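Local coordinates for protein cytochrome P450 monooxygenase (Rhodococcus sp. ECU0066, PDB 6KBH) that probably acts as a self-sufficient monooxygenase, carrying a heme, an FMN and a [2Fe-2S] cluster on one chain, at residues A112-R116 / Y117-M121; G230-W233 / Q234-T238; D303-E306 / E307-D311; R412-P415 / H416-L419. One frame throughout, in Å; residues are numbered along the deposited sequence.

Interaction 1. Residues A112-R116 / Y117-M121; sequences AVLAR and YGYAM
The ring of Tyr-117 presents its edge to the helix it follows: CD1 lies 3.6 Å from Val-113 O, with that oxygen close to the ring plane. The other tyrosine ring, that of Tyr-119, carries Met-121 N above the centre of one face, while its CD1 meets the methyl CD2 of Leu-114 at 4.0 Å, approached obliquely. Leu-114 and Tyr-119 run alongside each other and point the same way. CG of Tyr-119 stands trans to the backbone nitrogen (chi1 157°), which lays the ring next to the leucine. The guanidinium of Arg-116 turns back along the helix through a bend at chi3, and Ala-112 O and Val-113 CA lie over one of its faces, displaced toward the rim. The backbone ends helix 108-116 in a Schellman motif. Tyr-119 N reaches Leu-114 O at 3.3 Å in a nearly straight bond (167°), and Gly-118 N reaches Ala-115 O at 2.8 Å from above the carbonyl plane. Leu-114 O also receives a weak bond from Tyr-117 N. Gly-118 is the C-prime residue, with the positive phi (51°) that this reversal needs, a conformation open to glycine. Beyond the turn, a weak hydrogen bond joins Tyr-117 OH and Lys-231 NZ, and the Tyr-119 ring meets Trp-233 edge-to-face. The chemistry is therefore divided: main-chain bonds satisfy the carbonyls of Leu-114 and Ala-115 at the helix end, while the aromatic side chains pack against helix 219-242.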
loop_
_atom_site.group_PDB
_atom_site.type_symbol
_atom_site.label_atom_id
_atom_site.label_comp_id
_atom_site.label_asym_id
_atom_site.label_seq_id
_atom_site.Cartn_x
_atom_site.Cartn_y
_atom_site.Cartn_z
ATOM N N ALA A 112 24.647 -29.472 20.948
ATOM C CA ALA A 112 24.257 -30.625 21.751
ATOM C C ALA A 112 22.911 -30.392 22.425
ATOM O O ALA A 112 22.079 -31.304 22.496
ATOM C CB ALA A 112 25.337 -30.930 22.789
ATOM N N VAL A 113 22.680 -29.175 22.924
ATOM C CA VAL A 113 21.392 -28.845 23.529
ATOM C C VAL A 113 20.279 -28.941 22.494
ATOM O O VAL A 113 19.189 -29.456 22.777
ATOM C CB VAL A 113 21.446 -27.448 24.175
ATOM C CG1 VAL A 113 20.132 -27.128 24.866
ATOM C CG2 VAL A 113 22.612 -27.353 25.153
ATOM N N LEU A 114 20.532 -28.445 21.281
ATOM C CA LEU A 114 19.541 -28.549 20.215
ATOM C C LEU A 114 19.271 -30.004 19.853
ATOM O O LEU A 114 18.115 -30.401 19.657
ATOM C CB LEU A 114 20.006 -27.775 18.981
ATOM C CG LEU A 114 19.966 -26.247 19.015
ATOM C CD1 LEU A 114 20.728 -25.682 17.826
ATOM C CD2 LEU A 114 18.530 -25.738 19.028
ATOM N N ALA A 115 20.328 -30.816 19.755
ATOM C CA ALA A 115 20.154 -32.214 19.380
ATOM C C ALA A 115 19.419 -33.001 20.458
ATOM O O ALA A 115 18.777 -34.014 20.153
ATOM C CB ALA A 115 21.510 -32.852 19.084
ATOM N N ARG A 116 19.499 -32.557 21.717
ATOM C CA ARG A 116 18.825 -33.271 22.797
ATOM C C ARG A 116 17.309 -33.217 22.651
ATOM O O ARG A 116 16.624 -34.188 22.993
ATOM C CB ARG A 116 19.257 -32.710 24.150
ATOM C CG ARG A 116 20.591 -33.256 24.634
ATOM C CD ARG A 116 20.709 -33.158 26.141
ATOM N NE ARG A 116 20.672 -31.774 26.601
ATOM C CZ ARG A 116 21.750 -31.015 26.769
ATOM N NH1 ARG A 116 22.955 -31.507 26.513
ATOM N NH2 ARG A 116 21.624 -29.765 27.193
ATOM N N TYR A 117 16.769 -32.107 22.152
ATOM C CA TYR A 117 15.369 -32.047 21.762
ATOM C C TYR A 117 15.139 -32.564 20.348
ATOM O O TYR A 117 14.028 -32.424 19.826
ATOM C CB TYR A 117 14.836 -30.618 21.877
ATOM C CG TYR A 117 14.686 -30.109 23.293
ATOM C CD1 TYR A 117 15.762 -29.552 23.973
ATOM C CD2 TYR A 117 13.463 -30.181 23.948
ATOM C CE1 TYR A 117 15.625 -29.082 25.269
ATOM C CE2 TYR A 117 13.316 -29.715 25.243
ATOM C CZ TYR A 117 14.402 -29.166 25.897
ATOM O OH TYR A 117 14.265 -28.702 27.184
ATOM N N GLY A 118 16.162 -33.147 19.721
ATOM C CA GLY A 118 16.058 -33.680 18.375
ATOM C C GLY A 118 15.474 -32.698 17.380
ATOM O O GLY A 118 14.604 -33.054 16.580
ATOM N N TYR A 119 15.951 -31.456 17.425
ATOM C CA TYR A 119 15.423 -30.382 16.593
ATOM C C TYR A 119 16.113 -30.398 15.236
ATOM O O TYR A 119 17.344 -30.434 15.156
ATOM C CB TYR A 119 15.607 -29.037 17.305
ATOM C CG TYR A 119 15.638 -27.775 16.449
ATOM C CD1 TYR A 119 16.810 -27.338 15.830
ATOM C CD2 TYR A 119 14.500 -26.999 16.300
ATOM C CE1 TYR A 119 16.823 -26.173 15.064
ATOM C CE2 TYR A 119 14.506 -25.848 15.543
ATOM C CZ TYR A 119 15.669 -25.439 14.929
ATOM O OH TYR A 119 15.670 -24.289 14.175
ATOM N N ALA A 120 15.311 -30.394 14.173
ATOM C CA ALA A 120 15.829 -30.344 12.808
ATOM C C ALA A 120 14.831 -29.523 11.993
ATOM O O ALA A 120 13.843 -30.055 11.481
ATOM C CB ALA A 120 16.023 -31.737 12.228
ATOM N N MET A 121 15.094 -28.225 11.888
ATOM C CA MET A 121 14.225 -27.353 11.116
ATOM C C MET A 121 14.710 -27.255 9.681
ATOM O O MET A 121 15.897 -27.023 9.428
ATOM C CB MET A 121 14.138 -25.951 11.706
ATOM C CG MET A 121 13.216 -25.096 10.856
ATOM S SD MET A 121 12.997 -23.409 11.385
ATOM C CE MET A 121 12.159 -23.762 12.901
#

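Interaction 2. Residues G230-W233 / Q234-T238; sequences GKFW and QFAGT
Phe-232 and Ala-236 meet one turn apart, the CB of Ala-236 lying over one face of the phenyl ring, 4.3 Å from CE1. The same pair is joined through the main chain, where Ala-236 N donates to Phe-232 O at 3.0 Å. Phe-235 N gives a similar bond to Lys-231 O at 3.3 Å, nearly straight at 165°. The flanking bonds, Gln-234 N to Gly-230 O and Gly-237 N to Trp-233 O, are weak. Trp-233 O has a second partner, NE2 of His-273, whose ring also stacks on the indole. These i to i+4 bonds mark one continuous alpha-helix, 219-242, in the P450 part of the chain; its Phe-232, Trp-233 and Ala-236 side chains pack on helix 269-281. At the far end of the segment Thr-238 OG1 turns back to donate to Phe-235 O at 2.9 Å, in the carbonyl plane and on a lone pair, a side-chain bond added to the main-chain pattern. Gln-234 holds CG between its own N and carbonyl carbon (chi1 78°), which tucks the start of the chain over the preceding turn, with CG 3.9 Å from Lys-231 O; the side chain also touches Tyr-117. Lys-231 NZ, besides its tyrosine partner, has a long, weak ion pair with Asp-227. Phe-232 and Phe-235 both touch Tyr-205, and Phe-232 also reaches Leu-202 on helix 199-204.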
loop_
_atom_site.group_PDB
_atom_site.type_symbol
_atom_site.label_atom_id
_atom_site.label_comp_id
_atom_site.label_asym_id
_atom_site.label_seq_id
_atom_site.Cartn_x
_atom_site.Cartn_y
_atom_site.Cartn_z
ATOM N N GLY A 230 14.799 -25.392 21.527
ATOM C CA GLY A 230 14.520 -26.818 21.595
ATOM C C GLY A 230 13.232 -27.129 22.334
ATOM O O GLY A 230 12.446 -27.976 21.895
ATOM N N LYS A 231 13.005 -26.463 23.473
ATOM C CA LYS A 231 11.732 -26.585 24.178
ATOM C C LYS A 231 10.573 -26.296 23.246
ATOM O O LYS A 231 9.579 -27.031 23.208
ATOM C CB LYS A 231 11.680 -25.622 25.368
ATOM C CG LYS A 231 12.583 -25.956 26.534
ATOM C CD LYS A 231 12.426 -24.908 27.626
ATOM C CE LYS A 231 13.526 -25.009 28.664
ATOM N NZ LYS A 231 13.449 -26.287 29.419
ATOM N N PHE A 232 10.699 -25.226 22.473
ATOM C CA PHE A 232 9.614 -24.796 21.608
ATOM C C PHE A 232 9.433 -25.739 20.417
ATOM O O PHE A 232 8.309 -25.892 19.919
ATOM C CB PHE A 232 9.886 -23.354 21.169
ATOM C CG PHE A 232 9.039 -22.885 20.033
ATOM C CD1 PHE A 232 9.347 -23.243 18.737
ATOM C CD2 PHE A 232 7.939 -22.076 20.256
ATOM C CE1 PHE A 232 8.564 -22.855 17.704
ATOM C CE2 PHE A 232 7.154 -21.660 19.199
ATOM C CZ PHE A 232 7.475 -22.050 17.917
ATOM N N TRP A 233 10.503 -26.402 19.965
ATOM C CA TRP A 233 10.396 -27.245 18.776
ATOM C C TRP A 233 9.538 -28.477 19.033
ATOM O O TRP A 233 8.718 -28.857 18.189
ATOM C CB TRP A 233 11.783 -27.658 18.305
ATOM C CG TRP A 233 11.782 -28.722 17.253
ATOM C CD1 TRP A 233 11.969 -30.058 17.443
ATOM C CD2 TRP A 233 11.603 -28.539 15.843
ATOM N NE1 TRP A 233 11.911 -30.721 16.242
ATOM C CE2 TRP A 233 11.689 -29.811 15.243
ATOM C CE3 TRP A 233 11.377 -27.424 15.030
ATOM C CZ2 TRP A 233 11.556 -30.000 13.871
ATOM C CZ3 TRP A 233 11.246 -27.613 13.667
ATOM C CH2 TRP A 233 11.335 -28.891 13.101
ATOM N N GLN A 234 9.723 -29.128 20.184
ATOM C CA GLN A 234 8.983 -30.356 20.446
ATOM C C GLN A 234 7.597 -30.101 21.015
ATOM O O GLN A 234 6.681 -30.884 20.743
ATOM C CB GLN A 234 9.782 -31.282 21.374
ATOM C CG GLN A 234 9.762 -30.935 22.852
ATOM C CD GLN A 234 10.429 -32.011 23.697
ATOM O OE1 GLN A 234 10.854 -33.045 23.179
ATOM N NE2 GLN A 234 10.529 -31.770 25.000
ATOM N N PHE A 235 7.405 -29.025 21.781
ATOM C CA PHE A 235 6.046 -28.660 22.160
ATOM C C PHE A 235 5.231 -28.278 20.921
ATOM O O PHE A 235 4.095 -28.746 20.736
ATOM C CB PHE A 235 6.077 -27.542 23.206
ATOM C CG PHE A 235 4.719 -27.181 23.760
ATOM C CD1 PHE A 235 3.571 -27.813 23.302
ATOM C CD2 PHE A 235 4.598 -26.200 24.751
ATOM C CE1 PHE A 235 2.339 -27.470 23.796
ATOM C CE2 PHE A 235 3.373 -25.858 25.268
ATOM C CZ PHE A 235 2.229 -26.500 24.771
ATOM N N ALA A 236 5.809 -27.481 20.026
ATOM C CA ALA A 236 5.074 -27.200 18.802
ATOM C C ALA A 236 4.832 -28.469 17.994
ATOM O O ALA A 236 3.929 -28.487 17.153
ATOM C CB ALA A 236 5.801 -26.154 17.959
ATOM N N GLY A 237 5.593 -29.536 18.253
ATOM C CA GLY A 237 5.335 -30.798 17.579
ATOM C C GLY A 237 4.029 -31.438 18.014
ATOM O O GLY A 237 3.286 -31.979 17.188
ATOM N N THR A 238 3.735 -31.394 19.316
ATOM C CA THR A 238 2.446 -31.877 19.802
ATOM C C THR A 238 1.309 -31.002 19.297
ATOM O O THR A 238 0.255 -31.511 18.896
ATOM C CB THR A 238 2.439 -31.912 21.329
ATOM O OG1 THR A 238 2.180 -30.596 21.834
ATOM C CG2 THR A 238 3.781 -32.397 21.860
#

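Interaction 3. Residues D303-E306 / E307-D311; sequences DVWE and EICAD
Cys-309 sets its sulfur over one face of the Trp-305 indole one turn back, SG lying 3.7 Å from the centroid of the five-membered ring and 23° off its normal. The closest ring atom is CE2, 3.5 Å from SG, where the two rings fuse. Trp-305 CG is trans to the backbone N (chi1 156°), swinging the indole forward along the helix beneath that sulfur. This flank is tight: the indole NH donates to Pro-415 O, and Ile-308 touches Leu-298, Leu-407 and Ala-318. A leucine in place of Trp-305 would probably leave the Pro-415 carbonyl without its indole donor and strip the Cys-309 sulfur of its aromatic face. The other flank is looser and carries acids. Asp-303 and Glu-306 face solvent, the latter with a long, weak ion pair to Arg-302, whereas Glu-307 passes its OE1 4.2 Å from Val-304 CG2 and forms a salt bridge with Arg-376. The i to i+4 main-chain bonds continue through the segment, including Ala-310 N to Glu-306 O at 2.9 Å. Together they make a short amphipathic alpha-helix of the cytochrome P450 domain, with a Cys sulfur-aromatic contact on its buried side.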
loop_
_atom_site.group_PDB
_atom_site.type_symbol
_atom_site.label_atom_id
_atom_site.label_comp_id
_atom_site.label_asym_id
_atom_site.label_seq_id
_atom_site.Cartn_x
_atom_site.Cartn_y
_atom_site.Cartn_z
ATOM N N ASP A 303 4.510 17.622 16.126
ATOM C CA ASP A 303 3.512 18.261 15.272
ATOM C C ASP A 303 2.848 17.237 14.361
ATOM O O ASP A 303 1.617 17.193 14.246
ATOM C CB ASP A 303 4.150 19.382 14.451
ATOM C CG ASP A 303 5.421 18.944 13.753
ATOM O OD1 ASP A 303 6.076 18.000 14.247
ATOM O OD2 ASP A 303 5.762 19.540 12.710
ATOM N N VAL A 304 3.652 16.390 13.714
ATOM C CA VAL A 304 3.087 15.341 12.874
ATOM C C VAL A 304 2.389 14.292 13.732
ATOM O O VAL A 304 1.437 13.642 13.279
ATOM C CB VAL A 304 4.183 14.734 11.977
ATOM C CG1 VAL A 304 5.291 14.164 12.799
ATOM C CG2 VAL A 304 3.621 13.665 11.099
ATOM N N TRP A 305 2.827 14.115 14.979
ATOM C CA TRP A 305 2.071 13.286 15.911
ATOM C C TRP A 305 0.659 13.827 16.092
ATOM O O TRP A 305 -0.326 13.091 15.955
ATOM C CB TRP A 305 2.793 13.213 17.256
ATOM C CG TRP A 305 1.888 12.904 18.412
ATOM C CD1 TRP A 305 1.304 13.803 19.259
ATOM C CD2 TRP A 305 1.474 11.608 18.857
ATOM N NE1 TRP A 305 0.548 13.146 20.199
ATOM C CE2 TRP A 305 0.638 11.798 19.976
ATOM C CE3 TRP A 305 1.729 10.305 18.420
ATOM C CZ2 TRP A 305 0.055 10.736 20.660
ATOM C CZ3 TRP A 305 1.150 9.251 19.102
ATOM C CH2 TRP A 305 0.323 9.472 20.209
ATOM N N GLU A 306 0.544 15.122 16.397
ATOM C CA GLU A 306 -0.767 15.722 16.623
ATOM C C GLU A 306 -1.613 15.726 15.357
ATOM O O GLU A 306 -2.847 15.724 15.436
ATOM C CB GLU A 306 -0.600 17.145 17.153
ATOM C CG GLU A 306 -0.459 17.239 18.662
ATOM C CD GLU A 306 0.137 18.560 19.101
ATOM O OE1 GLU A 306 -0.089 19.570 18.399
ATOM O OE2 GLU A 306 0.835 18.590 20.136
ATOM N N GLU A 307 -0.973 15.741 14.186
ATOM C CA GLU A 307 -1.717 15.640 12.936
ATOM C C GLU A 307 -2.457 14.311 12.852
ATOM O O GLU A 307 -3.644 14.267 12.506
ATOM C CB GLU A 307 -0.775 15.810 11.747
ATOM C CG GLU A 307 -0.617 17.245 11.290
ATOM C CD GLU A 307 0.113 17.355 9.969
ATOM O OE1 GLU A 307 0.798 16.384 9.586
ATOM O OE2 GLU A 307 0.003 18.411 9.310
ATOM N N ILE A 308 -1.765 13.212 13.162
ATOM C CA ILE A 308 -2.418 11.906 13.207
ATOM C C ILE A 308 -3.541 11.911 14.236
ATOM O O ILE A 308 -4.589 11.282 14.041
ATOM C CB ILE A 308 -1.381 10.804 13.500
ATOM C CG1 ILE A 308 -0.386 10.679 12.346
ATOM C CG2 ILE A 308 -2.063 9.472 13.742
ATOM C CD1 ILE A 308 0.680 9.628 12.575
ATOM N N CYS A 309 -3.348 12.634 15.342
ATOM C CA CYS A 309 -4.386 12.722 16.362
ATOM C C CYS A 309 -5.617 13.460 15.852
ATOM O O CYS A 309 -6.735 13.171 16.296
ATOM C CB CYS A 309 -3.834 13.408 17.611
ATOM S SG CYS A 309 -2.443 12.536 18.376
ATOM N N ALA A 310 -5.439 14.412 14.935
ATOM C CA ALA A 310 -6.567 15.139 14.366
ATOM C C ALA A 310 -7.486 14.188 13.612
ATOM O O ALA A 310 -8.632 13.971 14.018
ATOM C CB ALA A 310 -6.081 16.258 13.442
ATOM N N ASP A 311 -6.989 13.603 12.523
ATOM C CA ASP A 311 -7.730 12.602 11.773
ATOM C C ASP A 311 -6.837 11.384 11.578
ATOM O O ASP A 311 -5.665 11.531 11.193
ATOM C CB ASP A 311 -8.207 13.136 10.413
ATOM C CG ASP A 311 -7.068 13.654 9.562
ATOM O OD1 ASP A 311 -6.083 14.154 10.140
ATOM O OD2 ASP A 311 -7.147 13.547 8.320
#

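Interaction 4. Residues R412-P415 / H416-L419; sequences RRLP and HMEL
Met-417 holds CG trans to its backbone N (chi1 166°) and bends at chi3, folding its methyl CE onto Leu-414 CD1 at 3.6 Å. His-416 has CG between its N and carbonyl carbon (chi1 65°), which turns the imidazole back toward the residues before it. Its edge faces the main chain there, with ND1 3.8 Å from Leu-414 CA and Pro-415 N close to the ring plane. CE1 touches Leu-414 CD2 at 4.1 Å, while CD1 serves the methionine. The backbone beneath is a type I beta turn from Leu-414 to Met-417, closed by a weak bond of 3.4 Å between Met-417 N and Leu-414 O. Pro-415 occupies the second position of the turn, where its ring-fixed phi suits the bend. The far nitrogen of the imidazole, NE2, is hydrogen-bonded to Asp-444 O, and the ring also meets Trp-443 at a steep angle. An alanine in place of His-416 would probably leave the Asp-444 carbonyl without this partner and Leu-414 CD2 without its imidazole neighbour. The turn carries the chain from helix 396-413 into strand 418-419, which pairs with strand 440-442 through Glu-418 and Arg-442; Met-417 packs on Val-441 of that strand, and Pro-415 rests against Cys-309 of helix 302-310.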
loop_
_atom_site.group_PDB
_atom_site.type_symbol
_atom_site.label_atom_id
_atom_site.label_comp_id
_atom_site.label_asym_id
_atom_site.label_seq_id
_atom_site.Cartn_x
_atom_site.Cartn_y
_atom_site.Cartn_z
ATOM N N ARG A 412 -5.800 7.800 19.347
ATOM C CA ARG A 412 -7.158 8.085 19.798
ATOM C C ARG A 412 -7.178 8.401 21.286
ATOM O O ARG A 412 -7.559 9.502 21.698
ATOM C CB ARG A 412 -8.071 6.896 19.497
ATOM C CG ARG A 412 -8.441 6.738 18.039
ATOM C CD ARG A 412 -9.705 7.492 17.693
ATOM N NE ARG A 412 -10.201 7.102 16.377
ATOM C CZ ARG A 412 -10.797 5.943 16.116
ATOM N NH1 ARG A 412 -10.981 5.053 17.083
ATOM N NH2 ARG A 412 -11.214 5.673 14.887
ATOM N N ARG A 413 -6.748 7.445 22.107
ATOM C CA ARG A 413 -6.964 7.543 23.544
ATOM C C ARG A 413 -5.968 8.483 24.216
ATOM O O ARG A 413 -6.352 9.261 25.096
ATOM C CB ARG A 413 -6.905 6.147 24.169
ATOM C CG ARG A 413 -8.033 5.241 23.696
ATOM C CD ARG A 413 -7.834 3.786 24.087
ATOM N NE ARG A 413 -7.969 3.559 25.521
ATOM C CZ ARG A 413 -8.009 2.354 26.083
ATOM N NH1 ARG A 413 -7.937 1.265 25.332
ATOM N NH2 ARG A 413 -8.132 2.240 27.397
ATOM N N LEU A 414 -4.693 8.439 23.826
ATOM C CA LEU A 414 -3.637 9.195 24.501
ATOM C C LEU A 414 -2.905 10.130 23.543
ATOM O O LEU A 414 -1.699 9.974 23.314
ATOM C CB LEU A 414 -2.642 8.249 25.172
ATOM C CG LEU A 414 -3.173 7.018 25.909
ATOM C CD1 LEU A 414 -2.078 6.366 26.732
ATOM C CD2 LEU A 414 -4.312 7.422 26.807
ATOM N N PRO A 415 -3.592 11.132 22.982
ATOM C CA PRO A 415 -2.876 12.131 22.175
ATOM C C PRO A 415 -1.989 13.038 23.005
ATOM O O PRO A 415 -1.039 13.616 22.464
ATOM C CB PRO A 415 -4.006 12.929 21.504
ATOM C CG PRO A 415 -5.259 12.146 21.759
ATOM C CD PRO A 415 -5.027 11.444 23.053
ATOM N N HIS A 416 -2.274 13.184 24.299
ATOM C CA HIS A 416 -1.485 13.988 25.223
ATOM C C HIS A 416 -0.277 13.234 25.777
ATOM O O HIS A 416 0.283 13.630 26.808
ATOM C CB HIS A 416 -2.373 14.481 26.367
ATOM C CG HIS A 416 -2.899 13.382 27.234
ATOM N ND1 HIS A 416 -3.456 12.231 26.720
ATOM C CD2 HIS A 416 -2.956 13.258 28.580
ATOM C CE1 HIS A 416 -3.828 11.443 27.712
ATOM N NE2 HIS A 416 -3.539 12.045 28.852
ATOM N N MET A 417 0.117 12.152 25.114
ATOM C CA MET A 417 1.279 11.375 25.513
ATOM C C MET A 417 2.539 11.963 24.894
ATOM O O MET A 417 2.551 12.338 23.718
ATOM C CB MET A 417 1.103 9.921 25.080
ATOM C CG MET A 417 2.358 9.076 25.126
ATOM S SD MET A 417 2.248 7.639 24.041
ATOM C CE MET A 417 1.089 6.617 24.945
ATOM N N GLU A 418 3.606 12.050 25.689
ATOM C CA GLU A 418 4.885 12.527 25.181
ATOM C C GLU A 418 6.007 11.656 25.721
ATOM O O GLU A 418 5.835 10.895 26.676
ATOM C CB GLU A 418 5.145 14.000 25.535
ATOM C CG GLU A 418 5.304 14.289 27.011
ATOM C CD GLU A 418 5.534 15.761 27.300
ATOM O OE1 GLU A 418 5.557 16.562 26.341
ATOM O OE2 GLU A 418 5.692 16.118 28.488
ATOM N N LEU A 419 7.166 11.782 25.082
ATOM C CA LEU A 419 8.345 11.042 25.500
ATOM C C LEU A 419 8.936 11.645 26.766
ATOM O O LEU A 419 9.006 12.868 26.918
ATOM C CB LEU A 419 9.397 11.049 24.389
ATOM C CG LEU A 419 9.268 10.017 23.271
ATOM C CD1 LEU A 419 10.248 10.325 22.149
ATOM C CD2 LEU A 419 9.499 8.630 23.822
#

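In the fold
Each interaction joins two segments that follow one another directly, so none closes a long loop, and along the chain the four follow in series without nesting or crossing. Interaction 1 ends helix 108-116; interaction 2 lies within helix 219-242, more than a hundred residues on, yet their centres are only 10 Å apart and the aromatic rings of the first rest on the second. Interaction 3, on helix 302-310, and interaction 4, between helix 396-413 and strand 418-419, form the other pair, also 10 Å apart by centres and joined by a probable indole-to-carbonyl hydrogen bond. The pairs stand well apart: nearest atoms of interactions 2 and 4 are about 28 Å from each other.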